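Local coordinates for protein gluconate kinase (Lactobacillus acidophilus, PDB 3LL3) that probably uses ATP to phosphorylate a sugar or sugar acid, gluconate or xylulose, as a member of the FGGY family of carbohydrate kinases, at residues A[259-264]-A[299-304]; A[293-298]-A[343-348]; A[255-260]-A[402-407]. All coordinates share one frame; numbering follows the deposited sequence.

Contact 1: residues A[259-264]-A[299-304]. With ATP (adenosine-5'-triphosphate), chain C.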
loop_
_atom_site.group_PDB
_atom_site.type_symbol
_atom_site.label_atom_id
_atom_site.label_comp_id
_atom_site.label_asym_id
_atom_site.label_seq_id
_atom_site.Cartn_x
_atom_site.Cartn_y
_atom_site.Cartn_z
ATOM N N VAL A 259 -1.774 -19.906 14.421
ATOM C CA VAL A 259 -2.385 -18.828 13.649
ATOM C C VAL A 259 -3.816 -19.165 13.299
ATOM O O VAL A 259 -4.088 -19.991 12.428
ATOM C CB VAL A 259 -1.612 -18.499 12.368
ATOM C CG1 VAL A 259 -2.141 -17.220 11.769
ATOM C CG2 VAL A 259 -0.125 -18.389 12.633
ATOM N N GLY A 260 -4.736 -18.538 14.011
ATOM C CA GLY A 260 -6.135 -18.645 13.682
ATOM C C GLY A 260 -6.581 -17.275 13.233
ATOM O O GLY A 260 -5.983 -16.684 12.325
ATOM N N THR A 261 -7.629 -16.761 13.868
ATOM C CA THR A 261 -8.051 -15.385 13.614
ATOM C C THR A 261 -6.879 -14.443 13.926
ATOM O O THR A 261 -6.499 -13.570 13.108
ATOM C CB THR A 261 -9.309 -15.042 14.435
ATOM O OG1 THR A 261 -10.339 -15.996 14.127
ATOM C CG2 THR A 261 -9.809 -13.664 14.093
ATOM N N SER A 262 -6.283 -14.634 15.098
ATOM C CA SER A 262 -5.057 -13.928 15.444
ATOM C C SER A 262 -3.948 -14.973 15.553
ATOM O O SER A 262 -4.214 -16.159 15.441
ATOM C CB SER A 262 -5.229 -13.152 16.751
ATOM O OG SER A 262 -5.524 -14.031 17.841
ATOM N N GLY A 263 -2.710 -14.553 15.763
ATOM C CA GLY A 263 -1.631 -15.508 15.910
ATOM C C GLY A 263 -0.765 -15.320 17.141
ATOM O O GLY A 263 -0.935 -14.362 17.890
ATOM N N ALA A 264 0.181 -16.238 17.334
ATOM C CA ALA A 264 1.172 -16.118 18.389
ATOM C C ALA A 264 2.398 -16.956 18.051
ATOM O O ALA A 264 2.273 -18.060 17.512
ATOM C CB ALA A 264 0.583 -16.546 19.724
ATOM N N GLY A 299 -3.712 -12.079 11.910
ATOM C CA GLY A 299 -3.600 -13.423 11.373
ATOM C C GLY A 299 -4.662 -13.694 10.328
ATOM O O GLY A 299 -4.789 -12.955 9.340
ATOM N N GLY A 300 -5.436 -14.747 10.545
ATOM C CA GLY A 300 -6.460 -15.135 9.603
ATOM C C GLY A 300 -7.536 -14.086 9.433
ATOM O O GLY A 300 -8.234 -14.079 8.420
ATOM N N ILE A 301 -7.688 -13.216 10.432
ATOM C CA ILE A 301 -8.661 -12.134 10.352
ATOM C C ILE A 301 -8.364 -11.225 9.158
ATOM O O ILE A 301 -9.267 -10.682 8.524
ATOM C CB ILE A 301 -8.693 -11.297 11.665
ATOM C CG1 ILE A 301 -9.856 -10.307 11.651
ATOM C CG2 ILE A 301 -7.353 -10.544 11.904
ATOM C CD1 ILE A 301 -10.271 -9.848 13.062
ATOM N N VAL A 302 -7.081 -11.074 8.855
ATOM C CA VAL A 302 -6.643 -10.269 7.731
ATOM C C VAL A 302 -6.775 -11.054 6.417
ATOM O O VAL A 302 -7.142 -10.498 5.382
ATOM C CB VAL A 302 -5.197 -9.745 7.937
ATOM C CG1 VAL A 302 -4.673 -9.103 6.651
ATOM C CG2 VAL A 302 -5.162 -8.727 9.097
ATOM N N PHE A 303 -6.510 -12.353 6.471
ATOM C CA PHE A 303 -6.804 -13.226 5.337
ATOM C C PHE A 303 -8.285 -13.135 4.973
ATOM O O PHE A 303 -8.644 -13.040 3.812
ATOM C CB PHE A 303 -6.445 -14.670 5.675
ATOM C CG PHE A 303 -6.808 -15.653 4.601
ATOM C CD1 PHE A 303 -8.035 -16.289 4.613
ATOM C CD2 PHE A 303 -5.928 -15.915 3.553
ATOM C CE1 PHE A 303 -8.382 -17.200 3.623
ATOM C CE2 PHE A 303 -6.262 -16.826 2.565
ATOM C CZ PHE A 303 -7.499 -17.467 2.596
ATOM N N ASN A 304 -9.135 -13.165 5.989
ATOM C CA ASN A 304 -10.555 -12.988 5.791
ATOM C C ASN A 304 -10.893 -11.640 5.161
ATOM O O ASN A 304 -11.661 -11.589 4.213
ATOM C CB ASN A 304 -11.292 -13.121 7.114
ATOM C CG ASN A 304 -12.791 -13.196 6.936
ATOM O OD1 ASN A 304 -13.534 -12.330 7.424
ATOM N ND2 ASN A 304 -13.249 -14.230 6.241
HETATM P PG ATP C . -10.475 -21.212 18.051
HETATM O O1G ATP C . -11.739 -21.520 17.015
HETATM O O2G ATP C . -9.659 -22.618 18.390
HETATM O O3G ATP C . -10.982 -20.587 19.271
HETATM P PB ATP C . -9.874 -19.286 16.017
HETATM O O1B ATP C . -8.592 -18.318 15.663
HETATM O O2B ATP C . -11.083 -18.516 16.280
HETATM O O3B ATP C . -9.405 -20.177 17.337
HETATM P PA ATP C . -9.215 -20.981 13.688
HETATM O O1A ATP C . -7.799 -21.561 14.278
HETATM O O2A ATP C . -9.986 -22.002 12.991
HETATM O O3A ATP C . -10.266 -20.340 14.796
HETATM O "O5'" ATP C . -8.813 -19.821 12.594
HETATM C "C5'" ATP C . -9.841 -19.015 12.069
HETATM C "C4'" ATP C . -9.332 -18.365 10.805
HETATM O "O4'" ATP C . -8.936 -19.197 9.727
HETATM C "C3'" ATP C . -10.048 -17.125 10.191
HETATM O "O3'" ATP C . -9.547 -15.889 10.609
HETATM C "C2'" ATP C . -10.087 -17.429 8.650
HETATM O "O2'" ATP C . -9.977 -16.278 7.858
HETATM C "C1'" ATP C . -8.970 -18.444 8.545
HETATM N N9 ATP C . -9.165 -19.432 7.494
HETATM C C8 ATP C . -10.243 -20.209 7.273
HETATM N N7 ATP C . -9.896 -21.091 6.210
HETATM C C5 ATP C . -8.564 -20.814 5.826
HETATM C C6 ATP C . -7.714 -21.381 4.849
HETATM N N6 ATP C . -8.195 -22.495 4.043
HETATM N N1 ATP C . -6.466 -20.925 4.697
HETATM C C2 ATP C . -5.987 -19.898 5.479
HETATM N N3 ATP C . -6.826 -19.348 6.431
HETATM C C4 ATP C . -8.098 -19.813 6.589
#
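T261 O is gripped by the backbone of the facing helix start. I301 N donates to T261 O at 2.9 Å, in the carbonyl plane and on a lone pair, with an N-H...O angle of 164°. G299 N adds a weak bond to the same oxygen. G260 O takes G300 N at 2.7 Å. The turn thus offers two successive carbonyls to the first N-H groups of helix 300-311, with G299 at its N-cap. A side chain at G300 would run into G260 O. The methyl of T261 crosses the I301 side chain at a slant, with CG2 3.6 Å from I301 CB. CG2 is anti to the backbone N, while OG1 (chi1 -56°) is on the phosphate side, where its bonds to the beta-phosphate oxygens are weak. ATP holds both segments. T261 N bonds to ATP O1B at 2.6 Å, and G300 O accepts from ATP O2' at 2.9 Å. A side chain at G260 would strike O1B, so this glycine lets the phosphates come close. The F303 ring lies with one face against the adenine, ATP N3 sitting toward its rim, 3.8 Å from CD1. With an alanine here, the adenine would probably lose that face and F320 its edge-to-face partner. A hairpin turn binding phosphate beside a helix start that binds ribose is consistent with the nucleotide site of the actin-like ATPase fold.

Contact 2: residues A[293-298]-A[343-348]; sequences GGPVNN and ERAPIW. With DXP (1-deoxy-D-xylulose-5-phosphate), chain D; XUL (D-xylulose), chain E.
E343, P295 and R344 carry this contact. The E343 carboxylate reaches back along 296-298, its chain bent at chi2 (51°). OE1 is held by two backbone N-H groups. N297 N donates to the syn lone pair of E343 OE1 at 2.8 Å (165°). R344 N donates to the anti lone pair of E343 OE1 at 2.6 Å. E343 OE2 is met from above the carboxylate plane by N298 ND2 at 2.8 Å, and more weakly by N298 N. These bonds fix the rotation of the buried carboxylate and satisfy its oxygens. V296 CG1 packs against OE2.

R344 turns its guanidinium edge to N297 OD1, which lies in its plane. R344 NE donates to N297 OD1 at 2.7 Å and R344 NH2 to the same oxygen at 2.9 Å. The amide and guanidinium planes are nearly coplanar. P295 lies over one face of the guanidinium, with P295 CB 3.5 Å from R344 NH1. P295 CD also packs on A345 CB and on the W348 ring, which it meets obliquely. P295 O accepts a weak bond from A345 N.

The contact joins two ligand pockets. R344 NH1 bonds to O3 of xylulose at 2.7 Å, and D239 and H81 hold the same sugar. N297 ND2 reaches O3P of 1-deoxy-xylulose-5-phosphate at 2.9 Å, and H129 also binds that ligand.

The strand end 293-296 lies in the sheet between strands 281-284 and 263-269. Segment 343-348 belongs to the loop between strands 335-337 and 354-359. Helix 365-388 backs both through N379, which touches V296 and E343.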
loop_
_atom_site.group_PDB
_atom_site.type_symbol
_atom_site.label_atom_id
_atom_site.label_comp_id
_atom_site.label_asym_id
_atom_site.label_seq_id
_atom_site.Cartn_x
_atom_site.Cartn_y
_atom_site.Cartn_z
ATOM N N GLY A 293 7.242 -14.818 24.093
ATOM C CA GLY A 293 6.430 -14.813 22.896
ATOM C C GLY A 293 5.938 -13.473 22.421
ATOM O O GLY A 293 6.132 -12.433 23.083
ATOM N N GLY A 294 5.303 -13.520 21.253
ATOM C CA GLY A 294 4.660 -12.373 20.648
ATOM C C GLY A 294 3.231 -12.727 20.260
ATOM O O GLY A 294 3.006 -13.616 19.432
ATOM N N PRO A 295 2.253 -12.054 20.871
ATOM C CA PRO A 295 0.879 -12.192 20.393
ATOM C C PRO A 295 0.723 -11.281 19.167
ATOM O O PRO A 295 1.162 -10.150 19.198
ATOM C CB PRO A 295 0.046 -11.655 21.553
ATOM C CG PRO A 295 1.009 -10.874 22.435
ATOM C CD PRO A 295 2.393 -11.007 21.900
ATOM N N VAL A 296 0.142 -11.788 18.090
ATOM C CA VAL A 296 0.069 -11.036 16.834
ATOM C C VAL A 296 -1.392 -10.943 16.410
ATOM O O VAL A 296 -2.057 -11.978 16.207
ATOM C CB VAL A 296 0.890 -11.743 15.738
ATOM C CG1 VAL A 296 0.788 -10.999 14.421
ATOM C CG2 VAL A 296 2.353 -11.860 16.151
ATOM N N ASN A 297 -1.905 -9.722 16.294
ATOM C CA ASN A 297 -3.321 -9.528 15.971
ATOM C C ASN A 297 -3.685 -10.033 14.574
ATOM O O ASN A 297 -4.737 -10.658 14.373
ATOM C CB ASN A 297 -3.720 -8.047 16.050
ATOM C CG ASN A 297 -3.476 -7.430 17.428
ATOM O OD1 ASN A 297 -3.401 -8.135 18.437
ATOM N ND2 ASN A 297 -3.374 -6.096 17.469
ATOM N N ASN A 298 -2.810 -9.730 13.622
ATOM C CA ASN A 298 -3.161 -9.766 12.208
ATOM C C ASN A 298 -2.899 -11.093 11.539
ATOM O O ASN A 298 -1.989 -11.225 10.710
ATOM C CB ASN A 298 -2.460 -8.612 11.488
ATOM C CG ASN A 298 -2.895 -7.256 12.045
ATOM O OD1 ASN A 298 -4.051 -6.866 11.904
ATOM N ND2 ASN A 298 -1.981 -6.558 12.705
ATOM N N GLU A 343 -1.285 -3.264 15.847
ATOM C CA GLU A 343 -0.527 -4.498 16.071
ATOM C C GLU A 343 0.161 -4.551 17.428
ATOM O O GLU A 343 0.653 -3.526 17.927
ATOM C CB GLU A 343 0.506 -4.696 14.946
ATOM C CG GLU A 343 1.230 -6.038 14.979
ATOM C CD GLU A 343 0.266 -7.206 15.085
ATOM O OE1 GLU A 343 -0.271 -7.463 16.197
ATOM O OE2 GLU A 343 0.051 -7.873 14.054
ATOM N N ARG A 344 0.186 -5.740 18.029
ATOM C CA ARG A 344 1.008 -5.972 19.201
ATOM C C ARG A 344 2.391 -6.413 18.705
ATOM O O ARG A 344 3.045 -5.642 18.019
ATOM C CB ARG A 344 0.316 -6.930 20.191
ATOM C CG ARG A 344 -0.819 -6.209 20.940
ATOM C CD ARG A 344 -1.679 -7.121 21.820
ATOM N NE ARG A 344 -2.452 -8.051 21.009
ATOM C CZ ARG A 344 -2.877 -9.239 21.433
ATOM N NH1 ARG A 344 -2.607 -9.641 22.666
ATOM N NH2 ARG A 344 -3.564 -10.033 20.614
ATOM N N ALA A 345 2.856 -7.617 19.016
ATOM C CA ALA A 345 4.140 -8.032 18.451
ATOM C C ALA A 345 3.984 -8.125 16.941
ATOM O O ALA A 345 2.927 -8.536 16.475
ATOM C CB ALA A 345 4.585 -9.377 19.006
ATOM N N PRO A 346 5.031 -7.744 16.175
ATOM C CA PRO A 346 6.329 -7.255 16.663
ATOM C C PRO A 346 6.470 -5.729 16.826
ATOM O O PRO A 346 7.434 -5.296 17.458
ATOM C CB PRO A 346 7.285 -7.743 15.577
ATOM C CG PRO A 346 6.488 -7.524 14.324
ATOM C CD PRO A 346 5.026 -7.824 14.700
ATOM N N ILE A 347 5.545 -4.928 16.303
ATOM C CA ILE A 347 5.752 -3.472 16.306
ATOM C C ILE A 347 5.137 -2.706 17.494
ATOM O O ILE A 347 5.509 -1.569 17.752
ATOM C CB ILE A 347 5.283 -2.823 14.991
ATOM C CG1 ILE A 347 3.798 -3.072 14.765
ATOM C CG2 ILE A 347 6.079 -3.362 13.805
ATOM C CD1 ILE A 347 3.211 -2.189 13.658
ATOM N N TRP A 348 4.194 -3.322 18.199
ATOM C CA TRP A 348 3.580 -2.710 19.375
ATOM C C TRP A 348 3.148 -1.271 19.093
ATOM O O TRP A 348 3.590 -0.328 19.753
ATOM C CB TRP A 348 4.509 -2.804 20.604
ATOM C CG TRP A 348 4.746 -4.246 21.022
ATOM C CD1 TRP A 348 5.837 -5.028 20.725
ATOM C CD2 TRP A 348 3.859 -5.075 21.788
ATOM N NE1 TRP A 348 5.675 -6.295 21.258
ATOM C CE2 TRP A 348 4.473 -6.348 21.915
ATOM C CE3 TRP A 348 2.603 -4.871 22.371
ATOM C CZ2 TRP A 348 3.869 -7.406 22.597
ATOM C CZ3 TRP A 348 2.012 -5.919 23.060
ATOM C CH2 TRP A 348 2.646 -7.175 23.163
HETATM C C1 DXP D . -8.020 1.676 18.487
HETATM C C2 DXP D . -8.369 0.457 17.583
HETATM C C3 DXP D . -8.335 -0.939 18.256
HETATM C C4 DXP D . -6.938 -1.122 18.883
HETATM C C5 DXP D . -6.326 -2.487 19.283
HETATM O O2 DXP D . -8.286 0.559 16.404
HETATM O O3 DXP D . -8.828 -1.911 17.421
HETATM O O4 DXP D . -6.050 -0.311 18.182
HETATM O O5 DXP D . -5.004 -2.745 18.888
HETATM P P DXP D . -3.783 -3.403 19.801
HETATM O O2P DXP D . -3.128 -2.270 20.710
HETATM O O1P DXP D . -4.305 -4.736 20.522
HETATM O O3P DXP D . -2.679 -3.730 18.981
HETATM C C1 XUL E . -0.959 -14.410 25.570
HETATM C C2 XUL E . -1.426 -12.945 25.503
HETATM C C3 XUL E . -2.883 -12.605 25.085
HETATM C C4 XUL E . -3.873 -13.788 25.084
HETATM C C5 XUL E . -4.253 -14.281 26.493
HETATM O O1 XUL E . 0.028 -14.643 24.594
HETATM O O2 XUL E . -0.632 -12.063 25.730
HETATM O O3 XUL E . -2.883 -12.090 23.777
HETATM O O4 XUL E . -5.041 -13.357 24.423
HETATM O O5 XUL E . -5.495 -14.943 26.483
#

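Contact 3: residues A[255-260]-A[402-407]; sequences CALNVG and GFLKSD. With ATP (adenosine-5'-triphosphate), chain C.
The F403 ring meets V259 and the adenine of ATP obliquely, through its two ortho carbons. V259 CG1 lies 3.6 Å from F403 CD2, and ATP N3 lies 3.4 Å from F403 CD1. The V259 and F403 side chains lie side by side and point the same way, so V259 CG1 also touches F403 CB at 3.5 Å. F403 has CG anti to its own N (chi1 178°), which brings CD2 to V259 and CD1 to the adenine. The backbone is pinned by F403 N, which donates to V259 O at 2.9 Å, the donor tilted 22° from the carbonyl plane. L404 adds an apolar patch: its CD1 meets L257 CD2 at 4.1 Å.

G402 N bonds to ATP O1A at 2.8 Å. A side chain at G402 would strike O2A, so the glycine leaves room for the alpha phosphate. A glycine-rich turn after a strand, touching both phosphate and adenine, is consistent with the adenosine motif of actin-like ATPases.

Strand 254-259 lies between strands 263-269 and 396-400. The turn at 402-404 follows strand 396-400 and leads into helix 407-417, whose V409 packs on F403 and L404. Helix 365-388 packs against L257, V259 and F403.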
loop_
_atom_site.group_PDB
_atom_site.type_symbol
_atom_site.label_atom_id
_atom_site.label_comp_id
_atom_site.label_asym_id
_atom_site.label_seq_id
_atom_site.Cartn_x
_atom_site.Cartn_y
_atom_site.Cartn_z
ATOM N N CYS A 255 9.815 -23.893 18.739
ATOM C CA CYS A 255 8.904 -22.761 18.954
ATOM C C CYS A 255 7.490 -23.264 18.669
ATOM O O CYS A 255 7.310 -24.226 17.920
ATOM C CB CYS A 255 9.212 -21.619 17.975
ATOM S SG CYS A 255 10.722 -20.658 18.306
ATOM N N ALA A 256 6.484 -22.618 19.231
ATOM C CA ALA A 256 5.108 -22.904 18.852
ATOM C C ALA A 256 4.520 -21.709 18.097
ATOM O O ALA A 256 4.575 -20.559 18.568
ATOM C CB ALA A 256 4.260 -23.260 20.072
ATOM N N LEU A 257 4.003 -21.985 16.904
ATOM C CA LEU A 257 3.359 -20.977 16.058
ATOM C C LEU A 257 1.890 -21.365 15.912
ATOM O O LEU A 257 1.551 -22.426 15.349
ATOM C CB LEU A 257 3.999 -20.956 14.671
ATOM C CG LEU A 257 3.253 -20.105 13.637
ATOM C CD1 LEU A 257 3.392 -18.628 14.027
ATOM C CD2 LEU A 257 3.771 -20.357 12.251
ATOM N N ASN A 258 1.001 -20.532 16.422
ATOM C CA ASN A 258 -0.405 -20.789 16.196
ATOM C C ASN A 258 -0.978 -19.619 15.437
ATOM O O ASN A 258 -0.698 -18.458 15.759
ATOM C CB ASN A 258 -1.150 -20.955 17.500
ATOM C CG ASN A 258 -2.630 -21.181 17.288
ATOM O OD1 ASN A 258 -3.058 -22.273 16.909
ATOM N ND2 ASN A 258 -3.424 -20.149 17.537
ATOM N N VAL A 259 -1.774 -19.906 14.421
ATOM C CA VAL A 259 -2.385 -18.828 13.649
ATOM C C VAL A 259 -3.816 -19.165 13.299
ATOM O O VAL A 259 -4.088 -19.991 12.428
ATOM C CB VAL A 259 -1.612 -18.499 12.368
ATOM C CG1 VAL A 259 -2.141 -17.220 11.769
ATOM C CG2 VAL A 259 -0.125 -18.389 12.633
ATOM N N GLY A 260 -4.736 -18.538 14.011
ATOM C CA GLY A 260 -6.135 -18.645 13.682
ATOM C C GLY A 260 -6.581 -17.275 13.233
ATOM O O GLY A 260 -5.983 -16.684 12.325
ATOM N N GLY A 402 -6.240 -22.391 12.152
ATOM C CA GLY A 402 -6.998 -22.429 10.920
ATOM C C GLY A 402 -6.342 -21.755 9.729
ATOM O O GLY A 402 -6.649 -22.093 8.580
ATOM N N PHE A 403 -5.450 -20.797 9.978
ATOM C CA PHE A 403 -4.790 -20.101 8.869
ATOM C C PHE A 403 -3.782 -21.022 8.196
ATOM O O PHE A 403 -3.473 -20.860 7.021
ATOM C CB PHE A 403 -4.105 -18.809 9.342
ATOM C CG PHE A 403 -3.378 -18.075 8.251
ATOM C CD1 PHE A 403 -4.080 -17.515 7.184
ATOM C CD2 PHE A 403 -1.993 -17.944 8.283
ATOM C CE1 PHE A 403 -3.415 -16.829 6.178
ATOM C CE2 PHE A 403 -1.309 -17.261 7.261
ATOM C CZ PHE A 403 -2.026 -16.704 6.214
ATOM N N LEU A 404 -3.280 -21.984 8.966
ATOM C CA LEU A 404 -2.295 -22.951 8.503
ATOM C C LEU A 404 -2.932 -24.260 8.047
ATOM O O LEU A 404 -2.279 -25.291 8.056
ATOM C CB LEU A 404 -1.299 -23.273 9.617
ATOM C CG LEU A 404 -0.652 -22.050 10.246
ATOM C CD1 LEU A 404 0.316 -22.469 11.344
ATOM C CD2 LEU A 404 0.021 -21.157 9.188
ATOM N N LYS A 405 -4.193 -24.218 7.639
ATOM C CA LYS A 405 -4.883 -25.414 7.184
ATOM C C LYS A 405 -4.259 -25.992 5.929
ATOM O O LYS A 405 -4.059 -27.184 5.842
ATOM C CB LYS A 405 -6.364 -25.140 6.910
ATOM C CG LYS A 405 -7.153 -26.426 6.653
ATOM C CD LYS A 405 -8.461 -26.171 5.911
ATOM C CE LYS A 405 -9.430 -25.365 6.748
ATOM N NZ LYS A 405 -9.527 -25.877 8.164
ATOM N N SER A 406 -3.962 -25.135 4.957
ATOM C CA SER A 406 -3.551 -25.590 3.640
ATOM C C SER A 406 -2.078 -25.966 3.586
ATOM O O SER A 406 -1.253 -25.381 4.274
ATOM C CB SER A 406 -3.809 -24.494 2.612
ATOM O OG SER A 406 -2.875 -23.450 2.814
ATOM N N ASP A 407 -1.756 -26.943 2.745
ATOM C CA ASP A 407 -0.369 -27.244 2.419
ATOM C C ASP A 407 0.395 -26.035 1.885
ATOM O O ASP A 407 1.594 -25.903 2.096
ATOM C CB ASP A 407 -0.301 -28.349 1.357
ATOM C CG ASP A 407 -0.534 -29.710 1.934
ATOM O OD1 ASP A 407 -0.669 -29.827 3.174
ATOM O OD2 ASP A 407 -0.576 -30.662 1.140
HETATM P PG ATP C . -10.475 -21.212 18.051
HETATM O O1G ATP C . -11.739 -21.520 17.015
HETATM O O2G ATP C . -9.659 -22.618 18.390
HETATM O O3G ATP C . -10.982 -20.587 19.271
HETATM P PB ATP C . -9.874 -19.286 16.017
HETATM O O1B ATP C . -8.592 -18.318 15.663
HETATM O O2B ATP C . -11.083 -18.516 16.280
HETATM O O3B ATP C . -9.405 -20.177 17.337
HETATM P PA ATP C . -9.215 -20.981 13.688
HETATM O O1A ATP C . -7.799 -21.561 14.278
HETATM O O2A ATP C . -9.986 -22.002 12.991
HETATM O O3A ATP C . -10.266 -20.340 14.796
HETATM O "O5'" ATP C . -8.813 -19.821 12.594
HETATM C "C5'" ATP C . -9.841 -19.015 12.069
HETATM C "C4'" ATP C . -9.332 -18.365 10.805
HETATM O "O4'" ATP C . -8.936 -19.197 9.727
HETATM C "C3'" ATP C . -10.048 -17.125 10.191
HETATM O "O3'" ATP C . -9.547 -15.889 10.609
HETATM C "C2'" ATP C . -10.087 -17.429 8.650
HETATM O "O2'" ATP C . -9.977 -16.278 7.858
HETATM C "C1'" ATP C . -8.970 -18.444 8.545
HETATM N N9 ATP C . -9.165 -19.432 7.494
HETATM C C8 ATP C . -10.243 -20.209 7.273
HETATM N N7 ATP C . -9.896 -21.091 6.210
HETATM C C5 ATP C . -8.564 -20.814 5.826
HETATM C C6 ATP C . -7.714 -21.381 4.849
HETATM N N6 ATP C . -8.195 -22.495 4.043
HETATM N N1 ATP C . -6.466 -20.925 4.697
HETATM C C2 ATP C . -5.987 -19.898 5.479
HETATM N N3 ATP C . -6.826 -19.348 6.431
HETATM C C4 ATP C . -8.098 -19.813 6.589
#

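Overall arrangement
Well after the N-terminal part of the chain comes 255-260, which contact 3 ties to 402-407 across 141 residues, joining strand 254-259 to the turn before helix 407-417. The shared V259 and G260 lead into 259-264, where contact 1 begins. It closes a loop of 34 residues at 299-304 and joins the turn between strands 254-259 and 263-269 to the start of helix 300-311. Before that closure 293-298 starts contact 2, so contacts 1 and 2 cross. Contact 2 joins the end of strand 289-296 to the loop before strand 354-359, nested inside the loop of contact 3. All three reach the same sheet. Contacts 1 and 3 meet at ATP; contact 2 holds xylulose and the sugar phosphate.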